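Local coordinates for multidrug resistance protein (Vibrio cholerae, PDB 1YC9) that probably forms a trimeric outer membrane channel through which a multidrug efflux system expels toxic compounds from the cell, at residues Glu133-Ala138 against Ile262-Trp267; Val192-Ala197 against Ala396-Val401. The protein carries 1 engineered substitution. One frame throughout, in Å; residues are numbered along the deposited sequence.

Overall arrangement
Contacts 1 and 2 join different parts of the helical barrel that, in this outer membrane factor, continues from the membrane-spanning beta strands. The centre of contact 1, where helix 117-183 packs against helix 260-281, lies about 11 Å from the centre of the chain. The centre of contact 2 is about 52 Å from it, towards the end of the helices remote from the strands, where helix 189-223 meets the start of helix 398-433. The two are about 61 Å apart between centres and about 46 Å between nearest atoms. Helix 117-183 links them: it carries Ala-134 in contact 1, and its Leu-178 meets Tyr-398 in contact 2. Other subunits touch only contact 2, where Leu-399 meets its copies.

Contact 1 (Glu133-Ala138 against Ile262-Trp267); sequences EAESVA and ITAARW
Ala-134 and Ala-264 face each other between two nearly antiparallel helices, their CB atoms 4.0 Å apart. With nothing larger than a methyl between them at this level, the CA atoms of Ala-134 and Ala-264 come within 5.5 Å, and the local helix axes approach to 8.6 Å at an angle of 161°. The Ala-134 methyl also lies 4.0 Å from Ala-264 N, so it rests on backbone as well as on side chain. Thr-263 adds its own methyl: with CG2 anti to the backbone N (OG1 at chi1 -63°), CG2 sits 4.0 Å from Ala-134 CB, while OG1 turns back to the carbonyl of Arg-259 one turn earlier. About one turn back along helix 117-183, Ala-131 also packs on the buried Ala-264.

Glu-135 marks the edge of the contact. Its aliphatic part does the touching, CG lying 3.9 Å from Ala-264 CB, and the extended chain carries the carboxylate past the alanine to a salt bridge with Arg-268, just beyond 262-267. The packing opens out toward solvent at Glu-133 and Trp-267, both exposed. The Trp-267 side chain stays clear of Glu-133-Ala-138 and packs instead on Ser-127, Ala-130 and Ala-131. At this level the antiparallel pair packs alanine on alanine, flanked by the threonine methyl and the glutamate CG, within the helical barrel of the outer membrane factor.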
# COMPACT_ATOMS: atom_id res chain seq x y z
N GLU A 133 20.27 -7.89 2.89
CA GLU A 133 21.30 -7.13 3.60
C GLU A 133 21.19 -5.64 3.24
O GLU A 133 21.19 -4.77 4.10
CB GLU A 133 22.68 -7.70 3.31
CG GLU A 133 22.93 -9.02 3.98
CD GLU A 133 24.23 -9.70 3.57
OE1 GLU A 133 24.87 -9.20 2.64
OE2 GLU A 133 24.56 -10.74 4.18
N ALA A 134 21.05 -5.36 1.94
CA ALA A 134 20.87 -4.01 1.44
C ALA A 134 19.58 -3.41 1.98
O ALA A 134 19.54 -2.24 2.36
CB ALA A 134 20.86 -4.00 -0.09
N GLU A 135 18.52 -4.21 2.06
CA GLU A 135 17.27 -3.68 2.56
C GLU A 135 17.36 -3.35 4.06
O GLU A 135 16.72 -2.40 4.50
CB GLU A 135 16.12 -4.62 2.27
CG GLU A 135 15.81 -4.61 0.78
CD GLU A 135 14.66 -5.50 0.41
OE1 GLU A 135 14.37 -6.45 1.15
OE2 GLU A 135 14.03 -5.24 -0.65
N SER A 136 18.18 -4.06 4.81
CA SER A 136 18.39 -3.72 6.22
C SER A 136 19.06 -2.34 6.37
O SER A 136 18.73 -1.59 7.28
CB SER A 136 19.18 -4.79 6.99
OG SER A 136 20.50 -4.86 6.56
N VAL A 137 19.98 -2.02 5.46
CA VAL A 137 20.56 -0.67 5.41
C VAL A 137 19.49 0.36 5.05
O VAL A 137 19.40 1.44 5.67
CB VAL A 137 21.76 -0.62 4.42
CG1 VAL A 137 22.34 0.81 4.27
CG2 VAL A 137 22.82 -1.61 4.88
N ALA A 138 18.71 0.08 4.01
CA ALA A 138 17.58 0.94 3.64
C ALA A 138 16.63 1.16 4.82
O ALA A 138 16.13 2.29 5.00
CB ALA A 138 16.81 0.41 2.41
N ILE A 262 18.71 0.34 -5.01
CA ILE A 262 19.27 -0.06 -6.29
C ILE A 262 20.07 -1.35 -6.11
O ILE A 262 19.97 -2.27 -6.92
CB ILE A 262 20.18 1.05 -6.90
CG1 ILE A 262 19.33 2.26 -7.26
CG2 ILE A 262 20.95 0.54 -8.09
CD1 ILE A 262 20.11 3.49 -7.67
N THR A 263 20.90 -1.44 -5.07
CA THR A 263 21.66 -2.64 -4.83
C THR A 263 20.73 -3.85 -4.67
O THR A 263 20.96 -4.89 -5.24
CB THR A 263 22.48 -2.45 -3.60
OG1 THR A 263 23.40 -1.38 -3.87
CG2 THR A 263 23.30 -3.69 -3.30
N ALA A 264 19.68 -3.69 -3.87
CA ALA A 264 18.76 -4.79 -3.61
C ALA A 264 18.11 -5.23 -4.89
O ALA A 264 18.04 -6.42 -5.17
CB ALA A 264 17.76 -4.39 -2.59
N ALA A 265 17.67 -4.28 -5.70
CA ALA A 265 17.02 -4.63 -6.96
C ALA A 265 17.98 -5.28 -7.92
O ALA A 265 17.59 -6.19 -8.66
CB ALA A 265 16.35 -3.41 -7.60
N ARG A 266 19.23 -4.83 -7.92
CA ARG A 266 20.28 -5.51 -8.67
C ARG A 266 20.34 -6.99 -8.33
O ARG A 266 20.26 -7.85 -9.22
CB ARG A 266 21.64 -4.85 -8.40
CG ARG A 266 22.80 -5.51 -9.13
CD ARG A 266 23.78 -4.53 -9.75
N TRP A 267 20.49 -7.29 -7.05
CA TRP A 267 20.66 -8.65 -6.59
C TRP A 267 19.39 -9.49 -6.88
O TRP A 267 19.49 -10.67 -7.12
CB TRP A 267 20.95 -8.67 -5.08
CG TRP A 267 22.33 -8.39 -4.77
CD1 TRP A 267 22.82 -7.30 -4.10
CD2 TRP A 267 23.46 -9.18 -5.14
NE1 TRP A 267 24.20 -7.38 -4.03
CE2 TRP A 267 24.62 -8.52 -4.65
CE3 TRP A 267 23.61 -10.40 -5.80
CZ2 TRP A 267 25.91 -9.07 -4.78
CZ3 TRP A 267 24.91 -10.95 -5.94
CH2 TRP A 267 26.03 -10.26 -5.45

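Contact 2 (Val192-Ala197 against Ala396-Val401); sequences VSQAKA and ATYLDV
Thr-397 OG1, just before the tyrosine (Tyr-398) that reaches Ala-195, accepts from Asp-400 N at 3.3 Å with an N-H...O angle of 153°, and a weak bond joins it to Asp-400 OD2. With the weak return bond from Thr-397 N to Asp-400 OD2, this is a capping box at the N-terminus of helix 398-433, in the helical barrel near its end remote from the membrane strands. There Leu-399 meets its copies in both other subunits, consistent with a narrowed tunnel.

From this cap Tyr-398, its CG anti to the backbone N (chi1 166°), sends its ring to helix 189-223. Ring atom CE2 of Tyr-398 lies 3.9 Å from Gln-194 CB. The glutamine chain then bends at chi2 (68°) and leads away from the tyrosine; its amide plane is nearly coplanar with the ring, and NE2 makes a weak hydrogen bond to Ser-407 of the second subunit. Leu-178, Ser-191 and Val-198 also touch the buried tyrosine. Its phenol end is packed most tightly: Tyr-398 OH sits 3.2 Å from Ala-195 CA, and the Ala-195 CB methyl lies 3.7 Å from Tyr-398 CZ.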
# COMPACT_ATOMS: atom_id res chain seq x y z
N VAL A 192 -11.18 49.69 16.92
CA VAL A 192 -10.90 48.97 18.13
C VAL A 192 -11.39 47.52 17.95
O VAL A 192 -10.68 46.58 18.29
CB VAL A 192 -11.62 49.63 19.34
CG1 VAL A 192 -11.53 48.75 20.60
CG2 VAL A 192 -11.03 51.04 19.61
N SER A 193 -12.58 47.36 17.39
CA SER A 193 -13.19 46.04 17.28
C SER A 193 -12.39 45.18 16.28
O SER A 193 -12.17 44.01 16.51
CB SER A 193 -14.64 46.14 16.86
OG SER A 193 -15.42 46.80 17.85
N GLN A 194 -11.94 45.81 15.21
CA GLN A 194 -11.16 45.14 14.18
C GLN A 194 -9.86 44.66 14.76
O GLN A 194 -9.47 43.50 14.51
CB GLN A 194 -10.92 46.07 13.01
CG GLN A 194 -10.45 45.35 11.74
CD GLN A 194 -11.52 44.49 11.14
OE1 GLN A 194 -12.37 44.97 10.44
NE2 GLN A 194 -11.48 43.18 11.43
N ALA A 195 -9.23 45.49 15.57
CA ALA A 195 -7.95 45.18 16.17
C ALA A 195 -8.07 44.05 17.15
O ALA A 195 -7.16 43.21 17.27
CB ALA A 195 -7.35 46.39 16.82
N LYS A 196 -9.18 44.03 17.88
CA LYS A 196 -9.44 42.94 18.80
C LYS A 196 -9.72 41.63 18.02
O LYS A 196 -9.29 40.58 18.46
CB LYS A 196 -10.60 43.29 19.72
CG LYS A 196 -10.23 44.37 20.69
CD LYS A 196 -11.47 44.83 21.50
CE LYS A 196 -11.05 45.69 22.67
NZ LYS A 196 -10.51 44.86 23.77
N ALA A 197 -10.35 41.73 16.87
CA ALA A 197 -10.65 40.58 16.03
C ALA A 197 -9.31 40.01 15.48
O ALA A 197 -9.04 38.79 15.60
CB ALA A 197 -11.54 40.95 14.92
N ALA A 396 -1.93 58.75 9.56
CA ALA A 396 -2.42 57.56 8.87
C ALA A 396 -3.52 56.88 9.68
O ALA A 396 -3.57 57.01 10.90
CB ALA A 396 -1.29 56.60 8.66
N THR A 397 -4.36 56.13 8.97
CA THR A 397 -5.39 55.32 9.61
C THR A 397 -4.87 54.02 10.28
O THR A 397 -3.72 53.58 10.10
CB THR A 397 -6.41 54.91 8.60
OG1 THR A 397 -5.78 54.07 7.63
CG2 THR A 397 -6.92 56.11 7.82
N TYR A 398 -5.77 53.42 11.06
CA TYR A 398 -5.54 52.10 11.62
C TYR A 398 -5.42 51.10 10.46
O TYR A 398 -4.61 50.21 10.50
CB TYR A 398 -6.68 51.67 12.56
CG TYR A 398 -6.60 50.19 12.88
CD1 TYR A 398 -5.47 49.66 13.50
CD2 TYR A 398 -7.61 49.33 12.49
CE1 TYR A 398 -5.36 48.28 13.75
CE2 TYR A 398 -7.52 47.96 12.73
CZ TYR A 398 -6.40 47.45 13.36
OH TYR A 398 -6.32 46.08 13.59
N LEU A 399 -6.24 51.26 9.44
CA LEU A 399 -6.22 50.37 8.29
C LEU A 399 -4.82 50.20 7.69
O LEU A 399 -4.44 49.10 7.31
CB LEU A 399 -7.11 50.89 7.19
CG LEU A 399 -8.14 49.96 6.59
CD1 LEU A 399 -8.24 50.25 5.12
CD2 LEU A 399 -7.87 48.46 6.84
N ASP A 400 -4.07 51.30 7.60
CA ASP A 400 -2.71 51.19 7.07
C ASP A 400 -1.87 50.30 7.94
O ASP A 400 -1.06 49.52 7.44
CB ASP A 400 -2.05 52.55 6.91
CG ASP A 400 -2.84 53.46 6.05
OD1 ASP A 400 -3.35 53.04 4.99
OD2 ASP A 400 -3.02 54.65 6.36
N VAL A 401 -2.07 50.42 9.25
CA VAL A 401 -1.39 49.59 10.20
C VAL A 401 -1.82 48.11 10.04
O VAL A 401 -0.98 47.23 9.98
CB VAL A 401 -1.62 50.07 11.62
CG1 VAL A 401 -1.08 49.09 12.57
CG2 VAL A 401 -0.94 51.48 11.82